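2-hydroxymethyl glutarate dehydrogenase (PDB 3CKY) catalyses the NAD-dependent interconversion of 2-formylglutarate and (S)-2-hydroxymethylglutarate, a step in the breakdown of nicotinate. Local coordinates at residues A[100-105]-A[170-175]; A[136-141]-A[152-157]; A[179-184]-A[216-221]; A[194-199]-A[295-300]; A[230-235]-A[278-283]. All blocks are in the same frame, centred on the assembly; numbering follows the deposited sequence.

Contact 1: residues A[100-105]-A[170-175]; sequences VSPSST and GDAVKI
Asp-171, near the start of helix 169-197, reaches across to Thr-105 in the first turn of helix 102-114, and its side chain can be followed atom by atom. CB lies against the carbonyl oxygen of Val-100, with CB to O at 3.5 Å. CG is turned anti to the carbonyl carbon of its own residue (chi1 -68°), which sets it 3.6 Å from Val-100 O and turns OD2 to Thr-105. Of the two oxygens, OD1 lies 3.9 Å from Val-100 O, and OD2 does the bonding: Thr-105 OG1 donates to Asp-171 OD2 over 2.6 Å, arriving nearly along the C-O axis. Val-100 runs alongside, its CG2 at 3.8 Å from Asp-171 OD2, so the bonded oxygen has a methyl for a neighbour. With an alanine here the Thr-105 hydroxyl would probably lose this acceptor and its side chain be freer to turn. A water donates both to Val-100 O and to Asp-171 O, bridging the two backbones. The apolar half of the contact lies beyond: Pro-102 CD meets Ile-175 CD1 tip to tip at 3.7 Å, and Pro-102 CG rests on Ala-172 CB at 4.0 Å. Ser-101 occupies the N-cap of helix 102-114. The contact thus joins the Rossmann domain to the long helix that carries Lys-174, the active-site lysine by similarity. Strand 118-125 lies alongside, its Asp-121 accepting from Asp-171 N; helix 238-255 flanks Ile-175, and Cys-198 of the second subunit packs on Pro-102 and Ala-172.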
# COMPACT_ATOMS: atom_id res chain seq x y z
N VAL A 100 -0.42 2.45 23.84
CA VAL A 100 0.38 3.50 23.24
C VAL A 100 1.66 2.96 22.61
O VAL A 100 2.04 1.82 22.83
CB VAL A 100 0.74 4.59 24.29
CG1 VAL A 100 -0.51 5.29 24.82
CG2 VAL A 100 1.57 3.99 25.43
N SER A 101 2.32 3.78 21.80
CA SER A 101 3.59 3.40 21.19
C SER A 101 4.70 3.35 22.25
O SER A 101 4.63 4.08 23.24
CB SER A 101 3.98 4.39 20.09
OG SER A 101 4.22 5.66 20.66
N PRO A 102 5.71 2.49 22.04
CA PRO A 102 6.88 2.47 22.90
C PRO A 102 7.49 3.86 23.11
O PRO A 102 7.85 4.21 24.24
CB PRO A 102 7.86 1.56 22.16
CG PRO A 102 7.01 0.66 21.34
CD PRO A 102 5.79 1.46 20.98
N SER A 103 7.60 4.64 22.04
CA SER A 103 8.21 5.97 22.09
C SER A 103 7.45 6.89 23.05
O SER A 103 8.06 7.63 23.80
CB SER A 103 8.25 6.60 20.70
OG SER A 103 6.93 6.88 20.26
N SER A 104 6.12 6.83 23.00
CA SER A 104 5.25 7.53 23.95
C SER A 104 5.69 7.26 25.39
O SER A 104 5.84 8.20 26.19
CB SER A 104 3.79 7.09 23.76
OG SER A 104 3.03 7.22 24.97
N THR A 105 5.88 5.98 25.70
CA THR A 105 6.28 5.57 27.04
C THR A 105 7.73 5.97 27.37
O THR A 105 8.02 6.35 28.51
CB THR A 105 6.08 4.05 27.23
OG1 THR A 105 4.68 3.75 27.15
CG2 THR A 105 6.61 3.57 28.57
N GLY A 170 6.79 -3.94 26.62
CA GLY A 170 5.41 -4.39 26.86
C GLY A 170 4.47 -3.81 25.82
O GLY A 170 3.69 -4.54 25.20
N ASP A 171 4.55 -2.49 25.63
CA ASP A 171 3.81 -1.80 24.58
C ASP A 171 4.10 -2.42 23.20
O ASP A 171 3.18 -2.66 22.41
CB ASP A 171 4.17 -0.33 24.52
CG ASP A 171 3.70 0.44 25.71
OD1 ASP A 171 2.68 0.07 26.31
OD2 ASP A 171 4.37 1.43 26.05
N ALA A 172 5.38 -2.67 22.96
CA ALA A 172 5.86 -3.22 21.72
C ALA A 172 5.25 -4.58 21.36
O ALA A 172 4.83 -4.78 20.20
CB ALA A 172 7.40 -3.33 21.74
N VAL A 173 5.21 -5.50 22.32
CA VAL A 173 4.84 -6.89 22.03
C VAL A 173 3.35 -6.96 21.77
O VAL A 173 2.89 -7.70 20.89
CB VAL A 173 5.32 -7.90 23.14
CG1 VAL A 173 4.46 -7.80 24.41
CG2 VAL A 173 5.36 -9.33 22.58
N LYS A 174 2.60 -6.18 22.54
CA LYS A 174 1.16 -6.02 22.33
C LYS A 174 0.89 -5.49 20.92
O LYS A 174 0.11 -6.06 20.19
CB LYS A 174 0.61 -5.05 23.39
CG LYS A 174 -0.87 -4.76 23.33
CD LYS A 174 -1.65 -5.60 24.30
CE LYS A 174 -3.19 -5.40 24.15
NZ LYS A 174 -3.96 -6.47 24.90
N ILE A 175 1.55 -4.41 20.56
CA ILE A 175 1.41 -3.82 19.22
C ILE A 175 1.70 -4.84 18.10
O ILE A 175 0.97 -4.90 17.10
CB ILE A 175 2.32 -2.58 19.09
CG1 ILE A 175 1.73 -1.41 19.88
CG2 ILE A 175 2.52 -2.22 17.65
CD1 ILE A 175 2.67 -0.24 20.09
O HOH W 1 0.81 -0.95 23.35

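Contact 2: residues A[136-141]-A[152-157]; sequences LTIMVG and PVLSVI
Ile-157, Ile-138 and Leu-154 bury the most surface where helix 144-157 packs on strand 136-141, the first two elements of a beta-alpha-beta unit that ends in strand 158-165. As the crossover requires, the helix runs back along the sheet: the short axes make an angle of 149° and approach to 8.9 Å, a spacing filled by aliphatic side chains. Ile-138 is the centre of the arrangement. Its CG1 stands anti to the carbonyl carbon (chi1 -57°) and the chain then extends, so that the terminal methyl alone reaches the helix. There it serves two partners. One is Ile-157, whose CG1 is touched by Ile-138 CD1 at 3.9 Å, the two side chains crossing at about a right angle, so that the methyl bears on the flank of the other isoleucine. The second is Leu-154: Ile-138 CD1 lies over its branch point, CD1 to CG at 4.3 Å, and close to the Leu-154 carbonyl oxygen. Ile-157 CD1 also borders Ile-138 CD1. The same helix face meets other parts of the Rossmann domain: Phe-65 of strand 63-66 packs on Leu-154 and Ile-157, and Met-19 and Leu-23 of helix 16-25 cover Ile-157. Strand 136-141 itself is bonded through its backbone to strands 118-125 and 158-165. At one end of the interface Leu-136 CB approaches Ile-157 O; at the other, Val-140 CG2 and Leu-154 CD2 meet tip to tip, 3.9 Å apart.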
# COMPACT_ATOMS: atom_id res chain seq x y z
N LEU A 136 -5.14 -12.04 34.10
CA LEU A 136 -4.60 -11.23 33.01
C LEU A 136 -3.17 -11.61 32.66
O LEU A 136 -2.37 -11.92 33.55
CB LEU A 136 -4.62 -9.74 33.39
CG LEU A 136 -5.97 -9.03 33.44
CD1 LEU A 136 -5.78 -7.63 34.00
CD2 LEU A 136 -6.62 -8.99 32.06
N THR A 137 -2.85 -11.58 31.37
CA THR A 137 -1.45 -11.65 30.93
C THR A 137 -0.93 -10.23 30.89
O THR A 137 -1.55 -9.35 30.30
CB THR A 137 -1.31 -12.32 29.56
OG1 THR A 137 -1.69 -13.69 29.68
CG2 THR A 137 0.13 -12.25 29.06
N ILE A 138 0.20 -10.00 31.55
CA ILE A 138 0.77 -8.67 31.69
C ILE A 138 2.17 -8.65 31.10
O ILE A 138 3.03 -9.43 31.50
CB ILE A 138 0.79 -8.22 33.16
CG1 ILE A 138 -0.65 -8.27 33.75
CG2 ILE A 138 1.39 -6.82 33.29
CD1 ILE A 138 -0.78 -7.79 35.19
N MET A 139 2.38 -7.75 30.13
CA MET A 139 3.65 -7.65 29.42
C MET A 139 4.36 -6.38 29.86
O MET A 139 3.90 -5.27 29.60
CB MET A 139 3.39 -7.66 27.91
CG MET A 139 2.74 -8.96 27.39
SD MET A 139 1.46 -8.71 26.10
CE MET A 139 0.23 -7.83 27.07
N VAL A 140 5.52 -6.54 30.52
CA VAL A 140 6.18 -5.43 31.22
C VAL A 140 7.49 -5.00 30.57
O VAL A 140 8.35 -5.83 30.29
CB VAL A 140 6.46 -5.80 32.70
CG1 VAL A 140 7.03 -4.60 33.45
CG2 VAL A 140 5.18 -6.30 33.38
N GLY A 141 7.62 -3.70 30.34
CA GLY A 141 8.86 -3.08 29.89
C GLY A 141 9.44 -2.28 31.04
O GLY A 141 8.86 -1.28 31.45
N PRO A 152 5.37 -8.75 42.52
CA PRO A 152 4.41 -9.31 43.48
C PRO A 152 3.00 -8.69 43.42
O PRO A 152 2.01 -9.40 43.58
CB PRO A 152 5.07 -9.03 44.85
CG PRO A 152 6.51 -8.87 44.55
CD PRO A 152 6.56 -8.20 43.20
N VAL A 153 2.92 -7.39 43.20
CA VAL A 153 1.63 -6.71 43.03
C VAL A 153 0.99 -7.11 41.70
O VAL A 153 -0.21 -7.40 41.64
CB VAL A 153 1.80 -5.16 43.11
CG1 VAL A 153 0.49 -4.44 42.79
CG2 VAL A 153 2.28 -4.77 44.50
N LEU A 154 1.78 -7.13 40.63
CA LEU A 154 1.32 -7.62 39.32
C LEU A 154 0.77 -9.05 39.42
O LEU A 154 -0.22 -9.38 38.76
CB LEU A 154 2.48 -7.59 38.31
CG LEU A 154 2.66 -6.37 37.41
CD1 LEU A 154 2.05 -5.10 37.99
CD2 LEU A 154 4.14 -6.18 37.09
N SER A 155 1.40 -9.87 40.25
CA SER A 155 1.01 -11.28 40.39
C SER A 155 -0.34 -11.49 41.07
O SER A 155 -0.91 -12.57 40.95
CB SER A 155 2.10 -12.04 41.15
OG SER A 155 3.28 -12.08 40.37
N VAL A 156 -0.84 -10.48 41.78
CA VAL A 156 -2.21 -10.56 42.33
C VAL A 156 -3.26 -10.29 41.24
O VAL A 156 -4.24 -11.01 41.14
CB VAL A 156 -2.44 -9.61 43.55
CG1 VAL A 156 -2.06 -8.19 43.22
CG2 VAL A 156 -3.89 -9.66 44.00
N ILE A 157 -3.02 -9.28 40.41
CA ILE A 157 -4.00 -8.89 39.39
C ILE A 157 -3.91 -9.70 38.08
O ILE A 157 -4.87 -9.75 37.31
CB ILE A 157 -3.92 -7.38 39.09
CG1 ILE A 157 -2.53 -6.98 38.55
CG2 ILE A 157 -4.25 -6.59 40.36
CD1 ILE A 157 -2.47 -5.58 37.97

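Contact 3: residues A[179-184]-A[216-221]; sequences LLLGCN and SYAMEA
Leu-181 extends one methyl, CD1, over the first turn of helix 217-228, where it lies 4.0 Å from Ala-218 CB and close to Ala-218 CA as well. Its CG is anti to the backbone N (chi1 178°), which swings the branch across to the other helix. The same CD1 lies at the edge of the Tyr-217 ring, near its plane, 4.5 Å from CD2. One turn further on, Asn-184 CB presses against Ala-218 CB at 3.9 Å, so the small alanine side chain meets both Leu-181 and Asn-184. This is helix-helix packing in the all-helical C-terminal domain: the segments 179-184 and 217-221 cross at -68°, their axes approaching to 9.4 Å. Ser-216 is the N-cap of the second helix, its OG accepting from Met-219 N over 3.3 Å with an N-H...O angle of 165°. The preceding amide, that of Ala-218, gives its hydrogen to a water, and Asn-184 ND2 donates to that water too at 2.8 Å, a polar bridge between the helices. Asn-184 of the second subunit packs on Asn-184, and Arg-215 of that subunit on Tyr-217.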
# COMPACT_ATOMS: atom_id res chain seq x y z
N LEU A 179 -1.20 -6.20 15.52
CA LEU A 179 -0.85 -5.99 14.11
C LEU A 179 -1.07 -7.28 13.31
O LEU A 179 -1.66 -7.26 12.25
CB LEU A 179 0.62 -5.55 14.05
CG LEU A 179 1.53 -5.47 12.84
CD1 LEU A 179 2.90 -4.92 13.34
CD2 LEU A 179 1.71 -6.80 12.08
N LEU A 180 -0.58 -8.39 13.85
CA LEU A 180 -0.69 -9.67 13.17
C LEU A 180 -2.14 -10.14 13.11
O LEU A 180 -2.57 -10.62 12.06
CB LEU A 180 0.19 -10.72 13.84
CG LEU A 180 1.70 -10.51 13.65
CD1 LEU A 180 2.50 -11.42 14.57
CD2 LEU A 180 2.06 -10.73 12.17
N LEU A 181 -2.87 -9.98 14.22
CA LEU A 181 -4.31 -10.25 14.24
C LEU A 181 -5.04 -9.48 13.13
O LEU A 181 -5.83 -10.05 12.38
CB LEU A 181 -4.93 -9.87 15.59
CG LEU A 181 -6.45 -10.04 15.76
CD1 LEU A 181 -6.89 -11.51 15.45
CD2 LEU A 181 -6.90 -9.63 17.16
N GLY A 182 -4.78 -8.18 13.05
CA GLY A 182 -5.39 -7.32 12.04
C GLY A 182 -5.04 -7.70 10.61
O GLY A 182 -5.92 -7.79 9.76
N CYS A 183 -3.76 -7.93 10.36
CA CYS A 183 -3.31 -8.37 9.04
C CYS A 183 -3.94 -9.71 8.64
O CYS A 183 -4.40 -9.88 7.50
CB CYS A 183 -1.79 -8.49 8.99
SG CYS A 183 -0.88 -6.92 9.00
N ASN A 184 -3.94 -10.65 9.57
CA ASN A 184 -4.42 -12.00 9.30
C ASN A 184 -5.90 -11.96 8.96
O ASN A 184 -6.35 -12.67 8.07
CB ASN A 184 -4.15 -12.93 10.50
CG ASN A 184 -2.68 -13.18 10.73
OD1 ASN A 184 -1.83 -12.85 9.89
ND2 ASN A 184 -2.36 -13.77 11.87
N SER A 216 -5.04 -19.54 11.00
CA SER A 216 -4.59 -18.54 11.95
C SER A 216 -5.60 -18.48 13.08
O SER A 216 -6.72 -18.96 12.94
CB SER A 216 -4.46 -17.17 11.28
OG SER A 216 -5.71 -16.69 10.80
N TYR A 217 -5.21 -17.89 14.20
CA TYR A 217 -6.16 -17.64 15.27
C TYR A 217 -7.31 -16.74 14.79
O TYR A 217 -8.46 -16.97 15.12
CB TYR A 217 -5.46 -17.05 16.49
CG TYR A 217 -6.45 -16.68 17.55
CD1 TYR A 217 -6.94 -17.63 18.42
CD2 TYR A 217 -6.94 -15.39 17.63
CE1 TYR A 217 -7.89 -17.30 19.39
CE2 TYR A 217 -7.87 -15.05 18.59
CZ TYR A 217 -8.34 -16.01 19.46
OH TYR A 217 -9.26 -15.66 20.39
N ALA A 218 -6.98 -15.71 14.01
CA ALA A 218 -8.00 -14.85 13.37
C ALA A 218 -9.13 -15.67 12.74
O ALA A 218 -10.31 -15.45 13.02
CB ALA A 218 -7.38 -13.95 12.34
N MET A 219 -8.78 -16.64 11.91
CA MET A 219 -9.77 -17.50 11.30
C MET A 219 -10.52 -18.34 12.35
O MET A 219 -11.75 -18.46 12.29
CB MET A 219 -9.14 -18.40 10.25
CG MET A 219 -10.13 -19.34 9.61
SD MET A 219 -9.43 -20.21 8.23
CE MET A 219 -10.90 -20.99 7.56
N GLU A 220 -9.78 -18.92 13.30
CA GLU A 220 -10.40 -19.76 14.33
C GLU A 220 -11.42 -18.99 15.16
O GLU A 220 -12.52 -19.46 15.39
CB GLU A 220 -9.35 -20.38 15.24
CG GLU A 220 -8.60 -21.54 14.59
CD GLU A 220 -7.10 -21.52 14.85
OE1 GLU A 220 -6.71 -21.27 16.03
OE2 GLU A 220 -6.33 -21.76 13.88
N ALA A 221 -11.04 -17.78 15.56
CA ALA A 221 -11.89 -16.97 16.42
C ALA A 221 -13.13 -16.41 15.70
O ALA A 221 -14.21 -16.32 16.30
CB ALA A 221 -11.09 -15.82 17.01
O HOH W 2 -3.92 -14.73 13.94

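Contact 4: residues A[194-199]-A[295-300]; sequences LGVKCG and VSVSGG
Aliphatic packing dominates where Val-196, in the last turn of helix 169-197, meets the tail that follows helix 286-293. The two methyls of Val-196 divide the work. CG1, anti to the backbone N (chi1 171°), faces Val-295: the two side chains slide past each other in opposite directions, CG1 to CG1 3.6 Å. CG2 turns to the other valine, 3.7 Å from Val-297 CG2, with the two side chains at an oblique angle. The fork of Val-196 thereby spans Val-295 and Val-297 of the tail. Lys-197 adds the aliphatic part of its chain, which crosses Val-295 at about a right angle, Lys-197 CD lying 3.7 Å from Val-295 CG2, while its NZ makes a weak hydrogen bond to Gly-255 O of the second subunit.

Polar atoms enter as neighbours and as backbone bonds. Val-196 CG1 lies 3.4 Å from the carbonyl oxygen of Ser-296, a van der Waals touch. The tail is also held by Glu-290, whose OE1 accepts from the amides of Val-297 and Ser-298. On the helix side, Gly-199 N donates to Val-196 O over 2.7 Å.

That last bond belongs to a Schellman motif, with Gly-199 at positive phi as its C-prime residue. The contact is thus a C-terminal tail laid against the closing turn of the domain's longest helix, far from the annotated sites.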
# COMPACT_ATOMS: atom_id res chain seq x y z
N LEU A 194 -12.94 -14.64 -2.36
CA LEU A 194 -12.38 -15.31 -3.53
C LEU A 194 -12.86 -16.76 -3.63
O LEU A 194 -13.30 -17.19 -4.69
CB LEU A 194 -10.85 -15.30 -3.48
CG LEU A 194 -10.09 -15.94 -4.67
CD1 LEU A 194 -10.37 -15.23 -5.99
CD2 LEU A 194 -8.59 -16.03 -4.41
N GLY A 195 -12.78 -17.48 -2.51
CA GLY A 195 -13.17 -18.88 -2.43
C GLY A 195 -14.62 -19.08 -2.80
O GLY A 195 -14.92 -19.95 -3.60
N VAL A 196 -15.49 -18.25 -2.22
CA VAL A 196 -16.92 -18.32 -2.53
C VAL A 196 -17.14 -18.05 -4.01
O VAL A 196 -17.80 -18.81 -4.69
CB VAL A 196 -17.78 -17.38 -1.64
CG1 VAL A 196 -19.24 -17.33 -2.16
CG2 VAL A 196 -17.73 -17.85 -0.18
N LYS A 197 -16.52 -16.99 -4.52
CA LYS A 197 -16.62 -16.68 -5.94
C LYS A 197 -16.18 -17.85 -6.84
O LYS A 197 -16.74 -18.05 -7.92
CB LYS A 197 -15.80 -15.44 -6.27
CG LYS A 197 -15.96 -14.97 -7.70
CD LYS A 197 -17.34 -14.34 -7.91
CE LYS A 197 -17.57 -13.92 -9.35
NZ LYS A 197 -18.15 -12.54 -9.39
N CYS A 198 -15.17 -18.61 -6.39
CA CYS A 198 -14.73 -19.82 -7.08
C CYS A 198 -15.56 -21.08 -6.74
O CYS A 198 -15.17 -22.17 -7.12
CB CYS A 198 -13.27 -20.12 -6.77
SG CYS A 198 -12.08 -18.82 -7.22
N GLY A 199 -16.67 -20.92 -6.02
CA GLY A 199 -17.63 -22.02 -5.80
C GLY A 199 -17.40 -22.83 -4.56
O GLY A 199 -17.95 -23.91 -4.45
N VAL A 295 -20.61 -10.71 -3.78
CA VAL A 295 -20.37 -12.06 -3.27
C VAL A 295 -20.85 -12.14 -1.82
O VAL A 295 -20.62 -11.22 -1.02
CB VAL A 295 -18.88 -12.47 -3.38
CG1 VAL A 295 -18.63 -13.79 -2.68
CG2 VAL A 295 -18.47 -12.55 -4.86
N SER A 296 -21.57 -13.22 -1.53
CA SER A 296 -22.08 -13.45 -0.18
C SER A 296 -21.27 -14.55 0.51
O SER A 296 -21.22 -15.68 0.03
CB SER A 296 -23.56 -13.85 -0.21
OG SER A 296 -24.00 -14.11 1.11
N VAL A 297 -20.62 -14.19 1.61
CA VAL A 297 -19.89 -15.12 2.44
C VAL A 297 -20.58 -15.20 3.80
O VAL A 297 -20.95 -16.28 4.27
CB VAL A 297 -18.41 -14.69 2.64
CG1 VAL A 297 -17.65 -15.72 3.47
CG2 VAL A 297 -17.72 -14.47 1.30
N SER A 298 -20.74 -14.03 4.44
CA SER A 298 -21.25 -13.99 5.81
C SER A 298 -22.70 -14.41 5.80
O SER A 298 -23.42 -14.13 4.86
CB SER A 298 -21.07 -12.60 6.45
OG SER A 298 -21.87 -11.58 5.85
N GLY A 299 -23.11 -15.13 6.84
CA GLY A 299 -24.46 -15.66 6.92
C GLY A 299 -25.44 -14.61 7.41
O GLY A 299 -25.20 -13.40 7.27
N GLY A 300 -26.55 -15.07 7.97
CA GLY A 300 -27.59 -14.17 8.47
C GLY A 300 -28.48 -13.70 7.36
O GLY A 300 -28.50 -14.30 6.28

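Contact 5: residues A[230-235]-A[278-283]; sequences GDFAGG and GREDMS
Two loops of the helical C-terminal domain meet here, each shaped by an Asx turn: the one between helices 217-228 and 238-255, and the one leading into helix 286-293. Between residues 230-235 and 278-283 one backbone bond passes directly: Asp-281 N donates to Phe-232 O over 2.7 Å, nearly straight at 171° and in the carbonyl plane. The Phe-232 side chain then lies along the second loop. The edge of its ring meets Ser-283, with OG in the ring plane 3.4 Å from CE1, and its CB lies 3.6 Å from Glu-280 OE2. The Glu-280 carboxylate is turned almost parallel to the ring, 8° between planes, but it sits obliquely to it and has its salt bridge with Lys-287. Asp-281 places CG anti to its backbone N (chi1 177°), which brings OD1 against Gly-235 CA and leaves OD2 over its own loop. OD1 accepts from Phe-236 N and pairs with Lys-222, so the carboxylate ties the two loops to helix 217-228. Were the carboxylate replaced by an alanine, Lys-222 would probably lose this counter-charge and Ser-283 its acceptor, freeing the turn to shift. Gly-235 has positive phi, and a CB there would run into Asp-281 OD1. Two waters also span the gap, both donating to Arg-279 O; one donates to Gly-234 O and the other accepts from Gly-234 N. In the Asx turn of Asp-281, OD2 takes two donors: Ser-283 N from above the carboxylate plane, and Ser-283 OG, at 2.6 Å, on its anti lone pair.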
# COMPACT_ATOMS: atom_id res chain seq x y z
N GLY A 230 -23.06 -14.38 10.45
CA GLY A 230 -23.50 -13.05 10.01
C GLY A 230 -23.84 -12.11 11.15
O GLY A 230 -24.32 -11.01 10.93
N ASP A 231 -23.59 -12.54 12.38
CA ASP A 231 -23.81 -11.71 13.56
C ASP A 231 -22.47 -11.12 14.01
O ASP A 231 -21.64 -11.80 14.60
CB ASP A 231 -24.43 -12.53 14.68
CG ASP A 231 -24.67 -11.72 15.96
OD1 ASP A 231 -24.34 -10.51 16.00
OD2 ASP A 231 -25.19 -12.32 16.94
N PHE A 232 -22.28 -9.84 13.72
CA PHE A 232 -21.03 -9.16 13.98
C PHE A 232 -21.11 -8.28 15.23
O PHE A 232 -20.25 -7.43 15.46
CB PHE A 232 -20.60 -8.36 12.76
CG PHE A 232 -20.27 -9.22 11.58
CD1 PHE A 232 -19.03 -9.84 11.48
CD2 PHE A 232 -21.18 -9.39 10.54
CE1 PHE A 232 -18.71 -10.62 10.38
CE2 PHE A 232 -20.87 -10.17 9.44
CZ PHE A 232 -19.62 -10.78 9.36
N ALA A 233 -22.15 -8.49 16.03
CA ALA A 233 -22.28 -7.80 17.30
C ALA A 233 -21.28 -8.35 18.31
O ALA A 233 -21.00 -9.56 18.37
CB ALA A 233 -23.70 -7.96 17.86
N GLY A 234 -20.73 -7.44 19.11
CA GLY A 234 -19.75 -7.80 20.13
C GLY A 234 -18.41 -8.09 19.50
O GLY A 234 -18.04 -7.51 18.48
N GLY A 235 -17.68 -9.01 20.13
CA GLY A 235 -16.33 -9.36 19.72
C GLY A 235 -15.37 -8.21 19.98
O GLY A 235 -15.41 -7.56 21.03
N GLY A 278 -17.68 0.42 12.24
CA GLY A 278 -16.69 0.58 13.30
C GLY A 278 -16.98 -0.08 14.64
O GLY A 278 -16.05 -0.51 15.34
N ARG A 279 -18.26 -0.18 15.00
CA ARG A 279 -18.69 -0.76 16.28
C ARG A 279 -18.95 -2.26 16.22
O ARG A 279 -19.12 -2.91 17.25
CB ARG A 279 -19.95 -0.04 16.77
CG ARG A 279 -19.73 1.41 17.14
CD ARG A 279 -19.04 1.51 18.49
NE ARG A 279 -17.59 1.35 18.41
CZ ARG A 279 -16.81 0.88 19.39
NH1 ARG A 279 -15.49 0.80 19.20
NH2 ARG A 279 -17.32 0.47 20.55
N GLU A 280 -18.98 -2.82 15.02
CA GLU A 280 -19.12 -4.26 14.85
C GLU A 280 -17.77 -4.93 15.05
O GLU A 280 -16.73 -4.28 14.95
CB GLU A 280 -19.65 -4.56 13.45
CG GLU A 280 -21.03 -3.97 13.20
CD GLU A 280 -21.65 -4.37 11.88
OE1 GLU A 280 -22.74 -3.84 11.59
OE2 GLU A 280 -21.10 -5.20 11.12
N ASP A 281 -17.79 -6.24 15.32
CA ASP A 281 -16.56 -7.00 15.41
C ASP A 281 -15.77 -6.75 14.14
O ASP A 281 -16.34 -6.55 13.05
CB ASP A 281 -16.83 -8.50 15.58
CG ASP A 281 -15.56 -9.31 15.60
OD1 ASP A 281 -14.90 -9.32 16.65
OD2 ASP A 281 -15.21 -9.92 14.56
N MET A 282 -14.45 -6.75 14.29
CA MET A 282 -13.56 -6.42 13.19
C MET A 282 -13.65 -7.38 11.99
O MET A 282 -13.29 -6.99 10.92
CB MET A 282 -12.12 -6.29 13.69
CG MET A 282 -11.57 -7.44 14.56
SD MET A 282 -10.58 -8.65 13.69
CE MET A 282 -11.85 -9.79 13.24
N SER A 283 -14.18 -8.59 12.16
CA SER A 283 -14.33 -9.53 11.06
C SER A 283 -15.40 -9.07 10.06
O SER A 283 -15.45 -9.56 8.92
CB SER A 283 -14.67 -10.94 11.56
OG SER A 283 -15.88 -10.98 12.31
O HOH W 3 -17.70 -4.92 18.56
O HOH W 4 -20.83 -4.69 18.90

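How the contacts relate
Contacts 1, 2 and 3 are interior, whereas contacts 4 and 5 include exposed residues; chemistry does not simply follow burial, since contacts 2 and 4 are both aliphatic. Helix 169-197 is shared by contacts 1, 3 and 4, which use successive parts of it. Contacts 1 to 4 all touch the second subunit, contact 5 no other chain. Contact 2, sheet-helix packing, meets contact 1 where Met-139 SD lies 3.6 Å from Val-173 CG1. Contact 1 adds a charged hydrogen bond at the domain junction, contact 3 a water bridge, and contact 5 relies most on polar groups. Contact 4 reaches contact 5 through Ser-298 CB and Phe-232 CZ.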